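Local coordinates for protein Baccell_00875 (Bacteroides cellulosilyticus DSM 14838, PDB 5NO8) that probably acts as a polysaccharide lyase that removes L-rhamnose caps next to glucuronic acid on complex arabinogalactan proteins, at residues A365-D370 / D374-N379; N385-D390 / T436-D441; A393-M398 / H598-R603; D423-K428 / A455-Q460. All coordinates share one frame; numbering follows the deposited sequence.

Contact 1 (A365-D370 / D374-N379); sequences AYMVYD and DSIYLN
Y369 and I376 form the non-hydrogen-bonded pair of a tight antiparallel beta hairpin, and D370 and S375 form the hydrogen-bonded pair beside it. Two good backbone bonds hold the segments together: D370 N bonds to S375 O and Y377 N to V368 O, both at 2.8 Å. D374 and S375 both face D370, a G1 beta bulge; their N-H groups make weak bonds to D370 O. Among the apolar contacts, M367 CB meets I376 CG2 at 3.7 Å, and V368 CG1 lies 3.9 Å from Y377 CB. Y369 has CG anti to the backbone N (chi1 -169°), a rotation that lays one face of its ring over the S375 peptide; CZ is 3.4 Å from S375 N. With an alanine here in place of the tyrosine, the S375 peptide would probably lose its ring cover and F348 its edge-to-face partner. Further out, D370 forms a salt bridge with K602 and D374 one with K654. Backbone bonds thus set the register of the hairpin, and the Y369 ring covers the S375 peptide.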
loop_
_atom_site.group_PDB
_atom_site.type_symbol
_atom_site.label_atom_id
_atom_site.label_comp_id
_atom_site.label_asym_id
_atom_site.label_seq_id
_atom_site.Cartn_x
_atom_site.Cartn_y
_atom_site.Cartn_z
ATOM N N ALA A 365 4.195 2.182 -29.507
ATOM C CA ALA A 365 4.419 2.010 -28.073
ATOM C C ALA A 365 3.239 2.565 -27.287
ATOM O O ALA A 365 2.725 3.612 -27.624
ATOM C CB ALA A 365 5.692 2.736 -27.633
ATOM N N TYR A 366 2.867 1.889 -26.206
ATOM C CA TYR A 366 1.950 2.476 -25.199
ATOM C C TYR A 366 2.817 3.218 -24.185
ATOM O O TYR A 366 3.765 2.633 -23.631
ATOM C CB TYR A 366 1.144 1.397 -24.503
ATOM C CG TYR A 366 0.268 0.569 -25.439
ATOM C CD1 TYR A 366 -0.724 1.178 -26.227
ATOM C CD2 TYR A 366 0.438 -0.796 -25.549
ATOM C CE1 TYR A 366 -1.506 0.432 -27.096
ATOM C CE2 TYR A 366 -0.350 -1.549 -26.408
ATOM C CZ TYR A 366 -1.311 -0.935 -27.186
ATOM O OH TYR A 366 -2.060 -1.739 -28.034
ATOM N N MET A 367 2.492 4.480 -23.953
ATOM C CA MET A 367 3.402 5.404 -23.284
ATOM C C MET A 367 2.785 6.105 -22.082
ATOM O O MET A 367 1.581 6.164 -21.932
ATOM C CB MET A 367 3.903 6.399 -24.305
ATOM C CG MET A 367 4.818 5.675 -25.279
ATOM S SD MET A 367 5.485 6.764 -26.505
ATOM C CE MET A 367 6.487 7.827 -25.464
ATOM N N VAL A 368 3.665 6.623 -21.236
ATOM C CA VAL A 368 3.284 7.475 -20.124
ATOM C C VAL A 368 2.507 8.648 -20.643
ATOM O O VAL A 368 2.825 9.203 -21.701
ATOM C CB VAL A 368 4.543 7.951 -19.347
ATOM C CG1 VAL A 368 4.172 8.929 -18.228
ATOM C CG2 VAL A 368 5.271 6.756 -18.777
ATOM N N TYR A 369 1.479 9.055 -19.896
ATOM C CA TYR A 369 0.608 10.131 -20.317
ATOM C C TYR A 369 0.442 11.132 -19.201
ATOM O O TYR A 369 0.267 10.738 -18.041
ATOM C CB TYR A 369 -0.770 9.559 -20.683
ATOM C CG TYR A 369 -1.713 10.510 -21.382
ATOM C CD1 TYR A 369 -1.677 10.662 -22.768
ATOM C CD2 TYR A 369 -2.678 11.223 -20.677
ATOM C CE1 TYR A 369 -2.554 11.512 -23.414
ATOM C CE2 TYR A 369 -3.559 12.084 -21.313
ATOM C CZ TYR A 369 -3.487 12.220 -22.688
ATOM O OH TYR A 369 -4.357 13.041 -23.337
ATOM N N ASP A 370 0.467 12.411 -19.562
ATOM C CA ASP A 370 0.312 13.496 -18.612
ATOM C C ASP A 370 -1.121 13.954 -18.628
ATOM O O ASP A 370 -1.567 14.584 -19.606
ATOM C CB ASP A 370 1.262 14.650 -18.962
ATOM C CG ASP A 370 1.243 15.776 -17.919
ATOM O OD1 ASP A 370 0.272 15.931 -17.157
ATOM O OD2 ASP A 370 2.235 16.513 -17.847
ATOM N N ASP A 374 -2.820 16.678 -21.011
ATOM C CA ASP A 374 -3.538 15.882 -22.015
ATOM C C ASP A 374 -2.621 15.518 -23.201
ATOM O O ASP A 374 -2.955 15.765 -24.374
ATOM C CB ASP A 374 -4.820 16.611 -22.480
ATOM C CG ASP A 374 -5.873 16.695 -21.388
ATOM O OD1 ASP A 374 -6.268 15.650 -20.845
ATOM O OD2 ASP A 374 -6.313 17.808 -21.070
ATOM N N SER A 375 -1.464 14.940 -22.885
ATOM C CA SER A 375 -0.474 14.579 -23.898
ATOM C C SER A 375 0.396 13.442 -23.431
ATOM O O SER A 375 0.654 13.306 -22.226
ATOM C CB SER A 375 0.409 15.789 -24.247
ATOM O OG SER A 375 1.019 16.309 -23.086
ATOM N N ILE A 376 0.851 12.627 -24.375
ATOM C CA ILE A 376 1.874 11.623 -24.107
ATOM C C ILE A 376 3.132 12.325 -23.566
ATOM O O ILE A 376 3.506 13.405 -24.049
ATOM C CB ILE A 376 2.205 10.791 -25.365
ATOM C CG1 ILE A 376 1.083 9.783 -25.635
ATOM C CG2 ILE A 376 3.480 9.969 -25.182
ATOM C CD1 ILE A 376 1.119 9.145 -26.999
ATOM N N TYR A 377 3.732 11.737 -22.523
ATOM C CA TYR A 377 5.000 12.216 -21.980
ATOM C C TYR A 377 6.157 11.581 -22.742
ATOM O O TYR A 377 6.353 10.362 -22.716
ATOM C CB TYR A 377 5.132 11.911 -20.488
ATOM C CG TYR A 377 6.424 12.464 -19.908
ATOM C CD1 TYR A 377 6.653 13.837 -19.851
ATOM C CD2 TYR A 377 7.423 11.606 -19.435
ATOM C CE1 TYR A 377 7.854 14.348 -19.342
ATOM C CE2 TYR A 377 8.620 12.103 -18.916
ATOM C CZ TYR A 377 8.826 13.476 -18.861
ATOM O OH TYR A 377 10.020 13.966 -18.353
ATOM N N LEU A 378 6.941 12.432 -23.406
ATOM C CA LEU A 378 7.975 11.983 -24.335
ATOM C C LEU A 378 9.350 11.729 -23.701
ATOM O O LEU A 378 10.277 11.273 -24.392
ATOM C CB LEU A 378 8.113 13.007 -25.467
ATOM C CG LEU A 378 6.855 13.266 -26.297
ATOM C CD1 LEU A 378 7.122 14.386 -27.309
ATOM C CD2 LEU A 378 6.414 11.986 -26.981
ATOM N N ASN A 379 9.484 12.000 -22.398
ATOM C CA ASN A 379 10.719 11.713 -21.654
ATOM C C ASN A 379 11.894 12.495 -22.233
ATOM O O ASN A 379 12.995 11.969 -22.423
ATOM C CB ASN A 379 11.005 10.215 -21.642
ATOM C CG ASN A 379 11.804 9.787 -20.435
ATOM O OD1 ASN A 379 11.874 10.496 -19.427
ATOM N ND2 ASN A 379 12.388 8.620 -20.523
#

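Contact 2 (N385-D390 / T436-D441); sequences NPVDRD and TYSSVD
D390 and S439 have the nearest CA atoms of the two segments, 6.3 Å apart. The 385-390 loop holds a short 3-10 segment, 386-388, in which D388 N and R389 N bond back to N385 O and P386 O respectively. The 436-441 loop has no regular structure. The side chains of D390 and S438 carry the contact. S438 OG bonds to D390 OD2 at 2.5 Å, a separation so short that its exact length is doubtful. The aspartate reaches it because CG sits between its backbone N and carbonyl carbon (chi1 77°). S438 O also faces this carboxylate, 3.3 Å from D390 OD1, but both atoms are acceptors. D390 OD1 forms a salt bridge with R395. V387 CG2 also touches S438 OG, at 3.8 Å. Within the second loop, S439 OG bonds to D441 OD1 at 2.7 Å. The buried contact joins the loop before helix 396-409 to the loop between helices 412-429 and 448-465, and S438 also touches N450 on the latter helix.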
loop_
_atom_site.group_PDB
_atom_site.type_symbol
_atom_site.label_atom_id
_atom_site.label_comp_id
_atom_site.label_asym_id
_atom_site.label_seq_id
_atom_site.Cartn_x
_atom_site.Cartn_y
_atom_site.Cartn_z
ATOM N N ASN A 385 14.217 10.343 -12.506
ATOM C CA ASN A 385 14.697 9.038 -13.034
ATOM C C ASN A 385 14.071 8.695 -14.412
ATOM O O ASN A 385 13.055 7.978 -14.482
ATOM C CB ASN A 385 14.443 7.901 -12.010
ATOM C CG ASN A 385 15.429 6.744 -12.150
ATOM O OD1 ASN A 385 16.640 6.951 -12.268
ATOM N ND2 ASN A 385 14.914 5.519 -12.120
ATOM N N PRO A 386 14.677 9.208 -15.515
ATOM C CA PRO A 386 14.155 9.009 -16.878
ATOM C C PRO A 386 13.735 7.576 -17.222
ATOM O O PRO A 386 12.702 7.389 -17.872
ATOM C CB PRO A 386 15.326 9.437 -17.762
ATOM C CG PRO A 386 16.006 10.496 -16.966
ATOM C CD PRO A 386 15.876 10.078 -15.526
ATOM N N VAL A 387 14.514 6.585 -16.789
ATOM C CA VAL A 387 14.272 5.188 -17.181
ATOM C C VAL A 387 12.882 4.692 -16.710
ATOM O O VAL A 387 12.260 3.850 -17.362
ATOM C CB VAL A 387 15.424 4.256 -16.714
ATOM C CG1 VAL A 387 15.432 4.076 -15.197
ATOM C CG2 VAL A 387 15.361 2.907 -17.417
ATOM N N ASP A 388 12.382 5.244 -15.608
ATOM C CA ASP A 388 11.069 4.855 -15.094
ATOM C C ASP A 388 9.890 5.581 -15.762
ATOM O O ASP A 388 8.735 5.342 -15.387
ATOM C CB ASP A 388 11.022 4.980 -13.568
ATOM C CG ASP A 388 11.867 3.913 -12.858
ATOM O OD1 ASP A 388 11.819 2.726 -13.252
ATOM O OD2 ASP A 388 12.597 4.275 -11.903
ATOM N N ARG A 389 10.167 6.433 -16.751
ATOM C CA ARG A 389 9.133 7.104 -17.531
ATOM C C ARG A 389 9.335 6.824 -19.028
ATOM O O ARG A 389 8.870 7.592 -19.882
ATOM C CB ARG A 389 9.154 8.609 -17.239
ATOM C CG ARG A 389 8.857 8.951 -15.777
ATOM C CD ARG A 389 9.445 10.292 -15.334
ATOM N NE ARG A 389 9.068 10.555 -13.944
ATOM C CZ ARG A 389 9.639 10.007 -12.870
ATOM N NH1 ARG A 389 10.681 9.167 -12.995
ATOM N NH2 ARG A 389 9.170 10.300 -11.644
ATOM N N ASP A 390 9.990 5.702 -19.333
ATOM C CA ASP A 390 10.340 5.391 -20.705
ATOM C C ASP A 390 9.270 4.507 -21.349
ATOM O O ASP A 390 8.217 4.261 -20.754
ATOM C CB ASP A 390 11.803 4.851 -20.796
ATOM C CG ASP A 390 11.983 3.399 -20.346
ATOM O OD1 ASP A 390 11.036 2.640 -20.004
ATOM O OD2 ASP A 390 13.174 2.992 -20.312
ATOM N N THR A 436 16.614 -7.838 -23.836
ATOM C CA THR A 436 15.416 -7.002 -23.702
ATOM C C THR A 436 15.724 -5.712 -22.960
ATOM O O THR A 436 16.189 -5.723 -21.815
ATOM C CB THR A 436 14.306 -7.792 -22.976
ATOM O OG1 THR A 436 14.026 -8.986 -23.710
ATOM C CG2 THR A 436 13.026 -6.971 -22.833
ATOM N N TYR A 437 15.465 -4.607 -23.635
ATOM C CA TYR A 437 15.670 -3.267 -23.109
ATOM C C TYR A 437 14.310 -2.598 -22.896
ATOM O O TYR A 437 13.274 -3.151 -23.264
ATOM C CB TYR A 437 16.522 -2.458 -24.082
ATOM C CG TYR A 437 17.916 -3.029 -24.193
ATOM C CD1 TYR A 437 18.876 -2.754 -23.207
ATOM C CD2 TYR A 437 18.264 -3.880 -25.239
ATOM C CE1 TYR A 437 20.155 -3.295 -23.283
ATOM C CE2 TYR A 437 19.542 -4.410 -25.333
ATOM C CZ TYR A 437 20.481 -4.119 -24.352
ATOM O OH TYR A 437 21.752 -4.658 -24.419
ATOM N N SER A 438 14.334 -1.413 -22.312
ATOM C CA SER A 438 13.118 -0.646 -22.047
ATOM C C SER A 438 13.002 0.623 -22.910
ATOM O O SER A 438 11.979 1.298 -22.846
ATOM C CB SER A 438 13.050 -0.318 -20.547
ATOM O OG SER A 438 14.024 0.654 -20.167
ATOM N N SER A 439 14.038 0.974 -23.693
ATOM C CA SER A 439 13.972 2.111 -24.604
ATOM C C SER A 439 14.645 1.791 -25.961
ATOM O O SER A 439 15.446 0.846 -26.060
ATOM C CB SER A 439 14.560 3.372 -23.957
ATOM O OG SER A 439 15.938 3.189 -23.644
ATOM N N VAL A 440 14.263 2.555 -26.987
ATOM C CA VAL A 440 14.669 2.286 -28.380
ATOM C C VAL A 440 16.177 2.473 -28.616
ATOM O O VAL A 440 16.744 1.780 -29.448
ATOM C CB VAL A 440 13.871 3.104 -29.417
ATOM C CG1 VAL A 440 12.369 2.796 -29.304
ATOM C CG2 VAL A 440 14.111 4.609 -29.284
ATOM N N ASP A 441 16.806 3.388 -27.887
ATOM C CA ASP A 441 18.283 3.507 -27.875
ATOM C C ASP A 441 19.026 2.208 -27.472
ATOM O O ASP A 441 20.144 1.963 -27.934
ATOM C CB ASP A 441 18.741 4.662 -26.962
ATOM C CG ASP A 441 18.187 4.549 -25.535
ATOM O OD1 ASP A 441 17.028 4.976 -25.326
ATOM O OD2 ASP A 441 18.896 4.032 -24.637
#

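Contact 3 (A393-M398 / H598-R603); sequences AERLGM and HWFGKR
E394 and R395 meet F600 in a small buried contact between charged side chains and an aromatic ring, inside the helical domain. The paired helices of this domain are consistent with the alpha/alpha toroid found in many polysaccharide lyases. The contact joins the 3-10 segment leading into helix 396-409 to the short helix 596-600. The backbones stay well apart: the nearest CA atoms, of E394 and F600, are 10.1 Å from each other. Side chains bridge the distance. R395 is bent at chi2 and chi3 (58° and 65°), which carries NH1 to 3.8 Å from F600 CE2. Guanidinium and ring meet edge to edge, so this is not a cation-pi stack. The polar ends of both residues are held elsewhere. E394 forms a salt bridge with R447, and R395 NH1 bonds to N678. Were an alanine here instead of E394, R447 would probably be left without this carboxylate and a gap would open beside the F600 ring. A glycerol molecule, probably from the crystallisation liquor, lies about 4 Å from the F600 side chain. The site may therefore border a pocket. E394 and F600 cross at about a right angle, with carboxylate and ring planes 75° apart, and E394 OE2 comes to 3.7 Å from F600 CZ.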
loop_
_atom_site.group_PDB
_atom_site.type_symbol
_atom_site.label_atom_id
_atom_site.label_comp_id
_atom_site.label_asym_id
_atom_site.label_seq_id
_atom_site.Cartn_x
_atom_site.Cartn_y
_atom_site.Cartn_z
ATOM N N ALA A 393 9.585 -1.528 -20.208
ATOM C CA ALA A 393 9.559 -1.955 -18.809
ATOM C C ALA A 393 8.112 -2.122 -18.312
ATOM O O ALA A 393 7.332 -2.838 -18.946
ATOM C CB ALA A 393 10.370 -0.996 -17.931
ATOM N N GLU A 394 7.727 -1.441 -17.236
ATOM C CA GLU A 394 6.401 -1.652 -16.669
ATOM C C GLU A 394 5.269 -1.215 -17.605
ATOM O O GLU A 394 4.119 -1.596 -17.366
ATOM C CB GLU A 394 6.237 -0.874 -15.352
ATOM C CG GLU A 394 6.900 -1.476 -14.137
ATOM C CD GLU A 394 8.366 -1.114 -13.957
ATOM O OE1 GLU A 394 9.032 -0.581 -14.893
ATOM O OE2 GLU A 394 8.856 -1.379 -12.838
ATOM N N ARG A 395 5.563 -0.383 -18.603
ATOM C CA ARG A 395 4.542 0.038 -19.598
ATOM C C ARG A 395 4.024 -1.120 -20.469
ATOM O O ARG A 395 2.964 -0.988 -21.091
ATOM C CB ARG A 395 5.042 1.176 -20.489
ATOM C CG ARG A 395 4.858 2.601 -19.972
ATOM C CD ARG A 395 5.510 2.861 -18.630
ATOM N NE ARG A 395 6.970 2.748 -18.707
ATOM C CZ ARG A 395 7.781 2.707 -17.653
ATOM N NH1 ARG A 395 7.291 2.793 -16.406
ATOM N NH2 ARG A 395 9.097 2.579 -17.840
ATOM N N LEU A 396 4.732 -2.250 -20.488
ATOM C CA LEU A 396 4.204 -3.523 -21.019
ATOM C C LEU A 396 2.819 -3.921 -20.499
ATOM O O LEU A 396 2.071 -4.594 -21.205
ATOM C CB LEU A 396 5.174 -4.688 -20.804
ATOM C CG LEU A 396 6.276 -4.893 -21.863
ATOM C CD1 LEU A 396 5.651 -5.546 -23.103
ATOM C CD2 LEU A 396 6.998 -3.615 -22.252
ATOM N N GLY A 397 2.480 -3.517 -19.267
ATOM C CA GLY A 397 1.188 -3.814 -18.713
ATOM C C GLY A 397 0.037 -3.295 -19.544
ATOM O O GLY A 397 -1.005 -3.943 -19.573
ATOM N N MET A 398 0.210 -2.170 -20.214
ATOM C CA MET A 398 -0.830 -1.654 -21.137
ATOM C C MET A 398 -1.112 -2.631 -22.276
ATOM O O MET A 398 -2.282 -2.873 -22.619
ATOM C CB MET A 398 -0.482 -0.283 -21.656
ATOM C CG MET A 398 -0.684 0.775 -20.566
ATOM S SD MET A 398 -0.403 2.432 -21.083
ATOM C CE MET A 398 1.378 2.524 -20.836
ATOM N N HIS A 598 7.642 8.665 -6.166
ATOM C CA HIS A 598 8.901 9.314 -6.489
ATOM C C HIS A 598 9.421 8.864 -7.863
ATOM O O HIS A 598 9.721 9.689 -8.726
ATOM C CB HIS A 598 9.988 9.034 -5.443
ATOM C CG HIS A 598 11.272 9.737 -5.756
ATOM N ND1 HIS A 598 11.439 11.095 -5.568
ATOM C CD2 HIS A 598 12.416 9.292 -6.337
ATOM C CE1 HIS A 598 12.646 11.448 -5.989
ATOM N NE2 HIS A 598 13.259 10.371 -6.457
ATOM N N TRP A 599 9.536 7.559 -8.030
ATOM C CA TRP A 599 10.207 6.975 -9.208
ATOM C C TRP A 599 9.349 7.042 -10.469
ATOM O O TRP A 599 9.889 7.111 -11.566
ATOM C CB TRP A 599 10.604 5.525 -8.941
ATOM C CG TRP A 599 11.459 5.366 -7.735
ATOM C CD1 TRP A 599 11.097 4.810 -6.533
ATOM C CD2 TRP A 599 12.822 5.776 -7.598
ATOM N NE1 TRP A 599 12.150 4.867 -5.654
ATOM C CE2 TRP A 599 13.226 5.441 -6.279
ATOM C CE3 TRP A 599 13.746 6.392 -8.464
ATOM C CZ2 TRP A 599 14.524 5.712 -5.793
ATOM C CZ3 TRP A 599 15.043 6.665 -7.984
ATOM C CH2 TRP A 599 15.413 6.326 -6.654
ATOM N N PHE A 600 8.026 7.005 -10.310
ATOM C CA PHE A 600 7.093 6.914 -11.452
ATOM C C PHE A 600 6.190 8.119 -11.685
ATOM O O PHE A 600 5.710 8.319 -12.799
ATOM C CB PHE A 600 6.269 5.638 -11.303
ATOM C CG PHE A 600 7.096 4.395 -11.396
ATOM C CD1 PHE A 600 7.712 3.860 -10.277
ATOM C CD2 PHE A 600 7.312 3.779 -12.626
ATOM C CE1 PHE A 600 8.497 2.725 -10.372
ATOM C CE2 PHE A 600 8.093 2.647 -12.721
ATOM C CZ PHE A 600 8.704 2.128 -11.597
ATOM N N GLY A 601 5.977 8.950 -10.669
ATOM C CA GLY A 601 4.983 10.013 -10.749
ATOM C C GLY A 601 5.530 11.325 -11.241
ATOM O O GLY A 601 6.750 11.575 -11.169
ATOM N N LYS A 602 4.631 12.179 -11.712
ATOM C CA LYS A 602 4.962 13.552 -12.041
ATOM C C LYS A 602 5.434 14.368 -10.829
ATOM O O LYS A 602 6.342 15.193 -10.954
ATOM C CB LYS A 602 3.756 14.285 -12.632
ATOM C CG LYS A 602 4.153 15.621 -13.255
ATOM C CD LYS A 602 2.998 16.237 -14.013
ATOM C CE LYS A 602 3.425 17.434 -14.840
ATOM N NZ LYS A 602 2.219 18.186 -15.287
ATOM N N ARG A 603 4.793 14.166 -9.679
ATOM C CA ARG A 603 5.082 14.983 -8.483
ATOM C C ARG A 603 6.315 14.515 -7.707
ATOM O O ARG A 603 6.753 15.214 -6.769
ATOM C CB ARG A 603 3.877 14.990 -7.557
ATOM C CG ARG A 603 2.629 15.619 -8.157
ATOM C CD ARG A 603 2.739 17.106 -8.416
ATOM N NE ARG A 603 1.470 17.569 -8.991
ATOM C CZ ARG A 603 0.330 17.758 -8.311
ATOM N NH1 ARG A 603 0.266 17.579 -6.981
ATOM N NH2 ARG A 603 -0.756 18.158 -8.968
#

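Contact 4 (D423-K428 / A455-Q460); sequences DFVRRK and AELYFQ
V425 and R426 on helix 412-429 pack against L457 and Y458 on helix 448-465. This is helix-helix packing in the helical domain: the local axes approach to 11.2 Å and run roughly antiparallel but inclined, 129° between their directions. The apolar contacts centre on V425. Its CG2 branch meets L457 CD2 at 4.0 Å. The CG1 branch turns to Y458, 4.1 Å from CZ and 3.5 Å from OH. The two branches thus serve two neighbouring residues of the facing helix. L396 touches both V425 and L457 and extends this patch toward helix 396-409. The second group of contacts surrounds the Y458 hydroxyl. The tyrosine has CG anti to its carbonyl carbon (chi1 -65°); this rotation sends the ring across, so that its hydroxyl meets the R426 backbone. OH comes within 3.1 Å of R426 CA and 3.4 Å of R426 CB. R426 N is near it too, but the angle is too poor for a bond. The polar partners lie beyond the 423-428 segment. Q430 OE1 bonds to both Y458 OH and R426 NH1, and R426 also bonds to the backbone oxygens of T431 and D432. Only the V425-L457 part is therefore purely apolar, while the polar groups of Y458 and R426 are tied together through Q430.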
loop_
_atom_site.group_PDB
_atom_site.type_symbol
_atom_site.label_atom_id
_atom_site.label_comp_id
_atom_site.label_asym_id
_atom_site.label_seq_id
_atom_site.Cartn_x
_atom_site.Cartn_y
_atom_site.Cartn_z
ATOM N N ASP A 423 4.974 -5.720 -32.423
ATOM C CA ASP A 423 6.053 -5.402 -33.354
ATOM C C ASP A 423 7.031 -4.388 -32.822
ATOM O O ASP A 423 8.241 -4.574 -32.956
ATOM C CB ASP A 423 5.504 -4.911 -34.677
ATOM C CG ASP A 423 5.667 -5.931 -35.731
ATOM O OD1 ASP A 423 4.863 -6.886 -35.769
ATOM O OD2 ASP A 423 6.665 -5.813 -36.463
ATOM N N PHE A 424 6.525 -3.292 -32.263
ATOM C CA PHE A 424 7.385 -2.330 -31.584
ATOM C C PHE A 424 8.256 -3.013 -30.524
ATOM O O PHE A 424 9.461 -2.773 -30.471
ATOM C CB PHE A 424 6.581 -1.172 -30.949
ATOM C CG PHE A 424 7.301 -0.494 -29.812
ATOM C CD1 PHE A 424 8.310 0.441 -30.063
ATOM C CD2 PHE A 424 6.999 -0.815 -28.482
ATOM C CE1 PHE A 424 8.986 1.057 -29.009
ATOM C CE2 PHE A 424 7.681 -0.217 -27.431
ATOM C CZ PHE A 424 8.671 0.723 -27.691
ATOM N N VAL A 425 7.657 -3.866 -29.695
ATOM C CA VAL A 425 8.411 -4.529 -28.640
ATOM C C VAL A 425 9.515 -5.437 -29.228
ATOM O O VAL A 425 10.685 -5.377 -28.796
ATOM C CB VAL A 425 7.499 -5.343 -27.709
ATOM C CG1 VAL A 425 8.303 -6.136 -26.693
ATOM C CG2 VAL A 425 6.526 -4.401 -26.992
ATOM N N ARG A 426 9.120 -6.298 -30.155
ATOM C CA ARG A 426 10.040 -7.279 -30.732
ATOM C C ARG A 426 11.188 -6.613 -31.485
ATOM O O ARG A 426 12.346 -7.007 -31.328
ATOM C CB ARG A 426 9.273 -8.257 -31.640
ATOM C CG ARG A 426 10.115 -9.322 -32.312
ATOM C CD ARG A 426 10.697 -10.339 -31.339
ATOM N NE ARG A 426 11.775 -11.096 -31.999
ATOM C CZ ARG A 426 13.069 -11.114 -31.648
ATOM N NH1 ARG A 426 13.532 -10.470 -30.568
ATOM N NH2 ARG A 426 13.920 -11.841 -32.380
ATOM N N ARG A 427 10.870 -5.597 -32.276
ATOM C CA ARG A 427 11.859 -4.974 -33.153
ATOM C C ARG A 427 12.661 -3.878 -32.479
ATOM O O ARG A 427 13.846 -3.765 -32.746
ATOM C CB ARG A 427 11.198 -4.410 -34.409
ATOM C CG ARG A 427 10.587 -5.471 -35.296
ATOM C CD ARG A 427 9.762 -4.833 -36.403
ATOM N NE ARG A 427 9.177 -5.863 -37.261
ATOM C CZ ARG A 427 8.332 -5.638 -38.269
ATOM N NH1 ARG A 427 7.919 -4.400 -38.561
ATOM N NH2 ARG A 427 7.859 -6.674 -38.962
ATOM N N LYS A 428 12.028 -3.061 -31.630
ATOM C CA LYS A 428 12.701 -1.898 -31.034
ATOM C C LYS A 428 13.217 -2.109 -29.612
ATOM O O LYS A 428 14.233 -1.516 -29.245
ATOM C CB LYS A 428 11.803 -0.675 -31.063
ATOM C CG LYS A 428 11.365 -0.259 -32.457
ATOM C CD LYS A 428 12.518 0.392 -33.226
ATOM C CE LYS A 428 12.034 1.044 -34.511
ATOM N NZ LYS A 428 11.451 0.026 -35.437
ATOM N N ALA A 455 7.641 -11.440 -22.115
ATOM C CA ALA A 455 7.217 -12.815 -22.342
ATOM C C ALA A 455 5.726 -13.014 -22.140
ATOM O O ALA A 455 5.061 -13.700 -22.925
ATOM C CB ALA A 455 7.965 -13.754 -21.432
ATOM N N GLU A 456 5.195 -12.417 -21.079
ATOM C CA GLU A 456 3.761 -12.455 -20.853
ATOM C C GLU A 456 3.060 -11.904 -22.070
ATOM O O GLU A 456 2.151 -12.546 -22.571
ATOM C CB GLU A 456 3.356 -11.651 -19.610
ATOM C CG GLU A 456 1.847 -11.437 -19.482
ATOM C CD GLU A 456 1.157 -12.149 -18.338
ATOM O OE1 GLU A 456 1.802 -12.553 -17.337
ATOM O OE2 GLU A 456 -0.097 -12.273 -18.427
ATOM N N LEU A 457 3.481 -10.746 -22.556
ATOM C CA LEU A 457 2.840 -10.154 -23.728
ATOM C C LEU A 457 2.812 -11.152 -24.886
ATOM O O LEU A 457 1.759 -11.376 -25.506
ATOM C CB LEU A 457 3.492 -8.848 -24.161
ATOM C CG LEU A 457 2.951 -8.250 -25.462
ATOM C CD1 LEU A 457 1.520 -7.733 -25.298
ATOM C CD2 LEU A 457 3.822 -7.155 -26.008
ATOM N N TYR A 458 3.961 -11.771 -25.164
ATOM C CA TYR A 458 4.038 -12.683 -26.314
ATOM C C TYR A 458 3.136 -13.891 -26.156
ATOM O O TYR A 458 2.408 -14.229 -27.091
ATOM C CB TYR A 458 5.503 -13.099 -26.614
ATOM C CG TYR A 458 6.443 -12.005 -27.062
ATOM C CD1 TYR A 458 6.005 -10.859 -27.697
ATOM C CD2 TYR A 458 7.825 -12.151 -26.886
ATOM C CE1 TYR A 458 6.892 -9.878 -28.117
ATOM C CE2 TYR A 458 8.715 -11.189 -27.308
ATOM C CZ TYR A 458 8.262 -10.062 -27.919
ATOM O OH TYR A 458 9.141 -9.101 -28.331
ATOM N N PHE A 459 3.118 -14.528 -24.989
ATOM C CA PHE A 459 2.238 -15.660 -24.785
ATOM C C PHE A 459 0.754 -15.258 -24.905
ATOM O O PHE A 459 -0.043 -16.002 -25.486
ATOM C CB PHE A 459 2.477 -16.340 -23.452
ATOM C CG PHE A 459 3.836 -16.997 -23.311
ATOM C CD1 PHE A 459 4.291 -17.926 -24.243
ATOM C CD2 PHE A 459 4.635 -16.726 -22.199
ATOM C CE1 PHE A 459 5.527 -18.552 -24.074
ATOM C CE2 PHE A 459 5.870 -17.329 -22.033
ATOM C CZ PHE A 459 6.311 -18.258 -22.968
ATOM N N GLN A 460 0.407 -14.073 -24.413
ATOM C CA GLN A 460 -0.969 -13.565 -24.576
ATOM C C GLN A 460 -1.295 -13.323 -26.059
ATOM O O GLN A 460 -2.412 -13.613 -26.509
ATOM C CB GLN A 460 -1.157 -12.266 -23.788
ATOM C CG GLN A 460 -0.985 -12.397 -22.281
ATOM C CD GLN A 460 -2.147 -13.057 -21.581
ATOM O OE1 GLN A 460 -3.071 -13.573 -22.217
ATOM N NE2 GLN A 460 -2.091 -13.078 -20.244
#

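In the fold
All four contacts lie in the helical domain that follows the beta-rich N-terminal part of the chain. Contact 1 comes first and closes a hairpin of only three intervening residues, before any other contact opens. Contact 2 opens at 385-390 and contact 3 at 393-398. Contact 4 then opens on helix 412-429, before contact 2 closes at 436-441. Contact 2 therefore crosses both 3 and 4. Contact 4 closes at 455-460 and is nested inside the long loop that contact 3 closes at 598-603. The D370-K602 salt bridge ties contact 1 to contact 3. A probable hydrogen bond from R389 NH2 to G601 O joins contacts 2 and 3, and L396 links contact 3 to the helix pair of contact 4.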